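Local coordinates for protein uncharacterized tRNA/rRNA methyltransferase HI_0380 (Haemophilus influenzae, PDB 3ILK) that probably methylates RNA with S-adenosyl-L-methionine as methyl donor, as other members of the TrmH family of SPOUT methyltransferases do, at residues M4-S16 with V102-R115. Sequence-based numbering, arbitrary orientation. Where two conformers were deposited one is given.
Sequences MLENIRIVLIETS and VVAYKGKIAIVFGR
With CG1 beside its own backbone N (chi1 -49°), Ile13 leaves CG2 facing the guanidinium of Arg115, whose chain bends at chi2 and chi3 to turn one face of the group to that methyl. Ile13 CG2 sits over the centre of that flat group, 3.4 Å from Arg115 CZ, while CG1 and CD1 of Ile13 press on Val112, where Ile13 CD1 lies a tight 3.4 Å from Val112 CG1. A branched isoleucine suits this place because its two arms serve two neighbours at once. Glu14 reaches Arg115 from the side with an extended chain; Glu14 OE2 is 2.8 Å from Arg115 NH2, a salt bridge whose hydrogen bond is weak because the N-H points well off the oxygen (118°). Arg115 also pairs with Glu124 and gives its NE proton to the carbonyl of Gly119.

Leading up to this charged end, strands 8-13 and 109-113 run parallel in the middle of the sheet. Six backbone bonds join them, from Ile109 N to Asn7 O (3.2 Å) through to Ile13 N to Phe113 O (3.0 Å). Beta-branched residues, which favour extended backbone, make up most of both faces. On one, Ile8 CG2 meets Ile111 CD1 at 4.0 Å and Ile10 CG2 lies 3.9 Å from Phe113 CE1, with helices 18-31 and 145-169 packed over this side. On the other, Val11 and Val112 lie side by side, and the small Ala110 accepts Val11 CG2 against its CB. Arg9 also starts from that face, its NH1 held by the carbonyls of Ala71 and Asp73.

Gly114, probably part of the S-adenosyl-L-methionine site, directly follows Phe113, which packs near Thr81, probably of the same site. The chemistry thus divides into an apolar, backbone-bonded core and a charged end, where the two carboxylates probably stabilise the cationic form of Arg115 next to Gly114.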
loop_
_atom_site.group_PDB
_atom_site.type_symbol
_atom_site.label_atom_id
_atom_site.label_comp_id
_atom_site.label_asym_id
_atom_site.label_seq_id
_atom_site.Cartn_x
_atom_site.Cartn_y
_atom_site.Cartn_z
HETATM N N MSE A 4 -13.829 -13.967 -10.847
HETATM C CA MSE A 4 -14.984 -14.194 -10.004
HETATM C C MSE A 4 -15.342 -12.831 -9.430
HETATM O O MSE A 4 -16.121 -12.747 -8.482
HETATM C CB MSE A 4 -14.662 -15.167 -8.887
ATOM N N LEU A 5 -14.782 -11.755 -9.991
ATOM C CA LEU A 5 -15.268 -10.422 -9.643
ATOM C C LEU A 5 -16.628 -10.159 -10.342
ATOM O O LEU A 5 -17.394 -9.264 -9.942
ATOM C CB LEU A 5 -14.202 -9.339 -9.918
ATOM C CG LEU A 5 -12.958 -9.345 -9.007
ATOM C CD1 LEU A 5 -11.763 -8.507 -9.530
ATOM C CD2 LEU A 5 -13.282 -8.935 -7.578
ATOM N N GLU A 6 -16.929 -10.996 -11.347
ATOM C CA GLU A 6 -18.156 -10.949 -12.138
ATOM C C GLU A 6 -19.410 -11.505 -11.442
ATOM O O GLU A 6 -20.535 -11.125 -11.809
ATOM C CB GLU A 6 -17.933 -11.659 -13.486
ATOM C CG GLU A 6 -17.433 -10.776 -14.668
ATOM C CD GLU A 6 -16.057 -10.099 -14.437
ATOM O OE1 GLU A 6 -15.996 -9.103 -13.648
ATOM O OE2 GLU A 6 -15.050 -10.528 -15.081
ATOM N N ASN A 7 -19.237 -12.402 -10.470
ATOM C CA ASN A 7 -20.331 -12.742 -9.553
ATOM C C ASN A 7 -20.670 -11.649 -8.502
ATOM O O ASN A 7 -21.374 -11.950 -7.515
ATOM C CB ASN A 7 -20.134 -14.118 -8.856
ATOM C CG ASN A 7 -19.010 -14.120 -7.774
ATOM O OD1 ASN A 7 -18.865 -15.086 -6.984
ATOM N ND2 ASN A 7 -18.213 -13.055 -7.746
ATOM N N ILE A 8 -20.181 -10.408 -8.693
ATOM C CA ILE A 8 -20.480 -9.308 -7.738
ATOM C C ILE A 8 -21.270 -8.202 -8.448
ATOM O O ILE A 8 -20.777 -7.586 -9.368
ATOM C CB ILE A 8 -19.201 -8.643 -7.153
ATOM C CG1 ILE A 8 -18.311 -9.672 -6.394
ATOM C CG2 ILE A 8 -19.572 -7.407 -6.310
ATOM C CD1 ILE A 8 -16.773 -9.213 -6.268
ATOM N N ARG A 9 -22.496 -7.990 -8.014
ATOM C CA ARG A 9 -23.324 -6.924 -8.569
ATOM C C ARG A 9 -23.181 -5.698 -7.693
ATOM O O ARG A 9 -23.470 -5.754 -6.491
ATOM C CB ARG A 9 -24.799 -7.379 -8.634
ATOM C CG ARG A 9 -25.779 -6.320 -9.253
ATOM C CD ARG A 9 -27.213 -6.829 -9.319
ATOM N NE ARG A 9 -27.314 -8.134 -9.994
ATOM C CZ ARG A 9 -28.313 -9.009 -9.867
ATOM N NH1 ARG A 9 -29.380 -8.776 -9.088
ATOM N NH2 ARG A 9 -28.223 -10.165 -10.518
ATOM N N ILE A 10 -22.826 -4.577 -8.305
ATOM C CA ILE A 10 -22.785 -3.287 -7.642
ATOM C C ILE A 10 -24.139 -2.596 -7.869
ATOM O O ILE A 10 -24.539 -2.374 -9.002
ATOM C CB ILE A 10 -21.605 -2.426 -8.201
ATOM C CG1 ILE A 10 -20.240 -3.089 -7.917
ATOM C CG2 ILE A 10 -21.625 -0.957 -7.672
ATOM C CD1 ILE A 10 -19.862 -3.162 -6.449
ATOM N N VAL A 11 -24.855 -2.287 -6.790
ATOM C CA VAL A 11 -26.164 -1.649 -6.943
ATOM C C VAL A 11 -26.106 -0.205 -6.463
ATOM O O VAL A 11 -25.696 0.057 -5.360
ATOM C CB VAL A 11 -27.261 -2.396 -6.131
ATOM C CG1 VAL A 11 -28.651 -1.677 -6.344
ATOM C CG2 VAL A 11 -27.255 -3.967 -6.476
ATOM N N LEU A 12 -26.557 0.738 -7.279
ATOM C CA LEU A 12 -26.615 2.118 -6.872
ATOM C C LEU A 12 -28.085 2.598 -6.726
ATOM O O LEU A 12 -28.860 2.707 -7.742
ATOM C CB LEU A 12 -25.898 2.999 -7.913
ATOM C CG LEU A 12 -24.523 2.590 -8.450
ATOM C CD1 LEU A 12 -23.971 3.686 -9.445
ATOM C CD2 LEU A 12 -23.498 2.319 -7.336
ATOM N N ILE A 13 -28.449 2.885 -5.468
ATOM C CA ILE A 13 -29.803 3.361 -5.130
ATOM C C ILE A 13 -30.013 4.826 -5.442
ATOM O O ILE A 13 -29.410 5.696 -4.813
ATOM C CB ILE A 13 -30.129 3.190 -3.658
ATOM C CG1 ILE A 13 -29.790 1.740 -3.170
ATOM C CG2 ILE A 13 -31.604 3.485 -3.391
ATOM C CD1 ILE A 13 -30.508 0.619 -3.934
ATOM N N GLU A 14 -30.940 5.079 -6.359
ATOM C CA GLU A 14 -31.368 6.451 -6.715
ATOM C C GLU A 14 -30.217 7.376 -6.859
ATOM O O GLU A 14 -30.030 8.221 -6.018
ATOM C CB GLU A 14 -32.352 7.022 -5.690
ATOM C CG GLU A 14 -33.548 6.121 -5.504
ATOM C CD GLU A 14 -34.511 6.646 -4.460
ATOM O OE1 GLU A 14 -34.521 7.872 -4.167
ATOM O OE2 GLU A 14 -35.316 5.858 -3.979
ATOM N N THR A 15 -29.455 7.247 -7.934
ATOM C CA THR A 15 -28.394 8.181 -8.197
ATOM C C THR A 15 -29.076 9.453 -8.646
ATOM O O THR A 15 -30.183 9.393 -9.173
ATOM C CB THR A 15 -27.502 7.688 -9.364
ATOM O OG1 THR A 15 -28.314 7.507 -10.553
ATOM C CG2 THR A 15 -26.794 6.401 -8.988
ATOM N N SER A 16 -28.399 10.579 -8.437
ATOM C CA SER A 16 -28.860 11.912 -8.812
ATOM C C SER A 16 -28.235 12.391 -10.115
ATOM O O SER A 16 -28.834 12.213 -11.209
ATOM C CB SER A 16 -28.534 12.919 -7.702
ATOM O OG SER A 16 -29.146 12.516 -6.482
ATOM N N VAL A 102 -16.802 -11.527 0.806
ATOM C CA VAL A 102 -17.296 -11.591 -0.562
ATOM C C VAL A 102 -16.483 -12.640 -1.370
ATOM O O VAL A 102 -17.056 -13.559 -2.000
ATOM C CB VAL A 102 -17.301 -10.173 -1.175
ATOM C CG1 VAL A 102 -17.823 -10.177 -2.603
ATOM C CG2 VAL A 102 -18.275 -9.273 -0.315
ATOM N N VAL A 103 -15.161 -12.561 -1.245
ATOM C CA VAL A 103 -14.271 -13.375 -2.016
ATOM C C VAL A 103 -14.404 -14.862 -1.659
ATOM O O VAL A 103 -14.181 -15.715 -2.509
ATOM C CB VAL A 103 -12.789 -12.916 -1.809
ATOM C CG1 VAL A 103 -12.016 -13.890 -0.878
ATOM C CG2 VAL A 103 -12.119 -12.826 -3.128
ATOM N N ALA A 104 -14.765 -15.188 -0.418
ATOM C CA ALA A 104 -14.976 -16.614 -0.072
ATOM C C ALA A 104 -16.476 -17.033 -0.292
ATOM O O ALA A 104 -16.844 -18.190 -0.073
ATOM C CB ALA A 104 -14.590 -16.817 1.350
ATOM N N TYR A 105 -17.355 -16.105 -0.705
ATOM C CA TYR A 105 -18.802 -16.441 -0.803
ATOM C C TYR A 105 -19.141 -17.304 -2.033
ATOM O O TYR A 105 -18.951 -16.890 -3.180
ATOM C CB TYR A 105 -19.753 -15.200 -0.778
ATOM C CG TYR A 105 -21.188 -15.696 -0.604
ATOM C CD1 TYR A 105 -21.570 -16.327 0.587
ATOM C CD2 TYR A 105 -22.135 -15.629 -1.653
ATOM C CE1 TYR A 105 -22.832 -16.800 0.764
ATOM C CE2 TYR A 105 -23.446 -16.174 -1.477
ATOM C CZ TYR A 105 -23.776 -16.696 -0.273
ATOM O OH TYR A 105 -25.007 -17.225 -0.054
ATOM N N LYS A 106 -19.570 -18.552 -1.804
ATOM C CA LYS A 106 -19.973 -19.418 -2.919
ATOM C C LYS A 106 -21.386 -19.126 -3.459
ATOM O O LYS A 106 -22.279 -19.992 -3.358
ATOM C CB LYS A 106 -19.814 -20.892 -2.522
ATOM C CG LYS A 106 -18.403 -21.241 -2.090
ATOM C CD LYS A 106 -18.339 -22.803 -1.764
ATOM C CE LYS A 106 -17.436 -22.947 -0.571
ATOM N NZ LYS A 106 -15.998 -22.638 -0.782
ATOM N N GLY A 107 -21.578 -17.929 -4.069
ATOM C CA GLY A 107 -22.856 -17.565 -4.681
ATOM C C GLY A 107 -22.683 -16.182 -5.268
ATOM O O GLY A 107 -21.537 -15.792 -5.419
ATOM N N LYS A 108 -23.782 -15.494 -5.637
ATOM C CA LYS A 108 -23.770 -14.099 -6.074
ATOM C C LYS A 108 -23.987 -13.167 -4.881
ATOM O O LYS A 108 -24.775 -13.485 -3.976
ATOM C CB LYS A 108 -24.905 -13.825 -7.086
ATOM C CG LYS A 108 -24.675 -14.335 -8.505
ATOM C CD LYS A 108 -25.885 -13.984 -9.378
ATOM C CE LYS A 108 -25.810 -14.667 -10.712
ATOM N NZ LYS A 108 -27.092 -14.447 -11.455
ATOM N N ILE A 109 -23.356 -12.004 -4.951
ATOM C CA ILE A 109 -23.272 -11.042 -3.903
ATOM C C ILE A 109 -23.772 -9.729 -4.524
ATOM O O ILE A 109 -23.341 -9.339 -5.643
ATOM C CB ILE A 109 -21.754 -10.877 -3.456
ATOM C CG1 ILE A 109 -21.164 -12.189 -2.959
ATOM C CG2 ILE A 109 -21.580 -9.733 -2.440
ATOM C CD1 ILE A 109 -20.242 -12.834 -3.994
ATOM N N ALA A 110 -24.692 -9.050 -3.850
ATOM C CA ALA A 110 -24.929 -7.624 -4.235
ATOM C C ALA A 110 -24.295 -6.717 -3.179
ATOM O O ALA A 110 -24.396 -6.970 -1.985
ATOM C CB ALA A 110 -26.440 -7.367 -4.353
ATOM N N ILE A 111 -23.552 -5.712 -3.591
ATOM C CA ILE A 111 -23.198 -4.660 -2.674
ATOM C C ILE A 111 -23.992 -3.418 -3.039
ATOM O O ILE A 111 -23.860 -2.923 -4.148
ATOM C CB ILE A 111 -21.685 -4.429 -2.694
ATOM C CG1 ILE A 111 -20.952 -5.805 -2.528
ATOM C CG2 ILE A 111 -21.304 -3.465 -1.599
ATOM C CD1 ILE A 111 -19.451 -5.700 -2.742
ATOM N N VAL A 112 -24.761 -2.893 -2.071
ATOM C CA VAL A 112 -25.753 -1.878 -2.310
ATOM C C VAL A 112 -25.241 -0.622 -1.666
ATOM O O VAL A 112 -24.927 -0.610 -0.477
ATOM C CB VAL A 112 -27.188 -2.267 -1.748
ATOM C CG1 VAL A 112 -28.258 -1.236 -2.220
ATOM C CG2 VAL A 112 -27.579 -3.735 -2.221
ATOM N N PHE A 113 -25.165 0.409 -2.491
ATOM C CA PHE A 113 -24.756 1.759 -2.127
ATOM C C PHE A 113 -25.999 2.599 -2.008
ATOM O O PHE A 113 -26.719 2.844 -3.016
ATOM C CB PHE A 113 -23.765 2.296 -3.170
ATOM C CG PHE A 113 -22.442 1.547 -3.178
ATOM C CD1 PHE A 113 -22.314 0.310 -3.836
ATOM C CD2 PHE A 113 -21.336 2.073 -2.516
ATOM C CE1 PHE A 113 -21.098 -0.380 -3.834
ATOM C CE2 PHE A 113 -20.131 1.383 -2.492
ATOM C CZ PHE A 113 -20.014 0.147 -3.143
ATOM N N GLY A 114 -26.269 3.052 -0.774
ATOM C CA GLY A 114 -27.510 3.760 -0.504
ATOM C C GLY A 114 -27.272 5.170 -0.935
ATOM O O GLY A 114 -26.147 5.539 -1.287
ATOM N N ARG A 115 -28.338 5.954 -0.923
ATOM C CA ARG A 115 -28.283 7.361 -1.238
ATOM C C ARG A 115 -27.343 8.163 -0.327
ATOM O O ARG A 115 -27.358 8.015 0.905
ATOM C CB ARG A 115 -29.691 7.922 -1.105
ATOM C CG ARG A 115 -30.736 7.164 -1.915
ATOM C CD ARG A 115 -32.134 7.106 -1.212
ATOM N NE ARG A 115 -32.230 5.828 -0.489
ATOM C CZ ARG A 115 -33.171 4.898 -0.675
ATOM N NH1 ARG A 115 -33.123 3.792 0.016
ATOM N NH2 ARG A 115 -34.147 5.062 -1.558
HETATM O O HOH W 1 -26.694 5.852 -4.385
#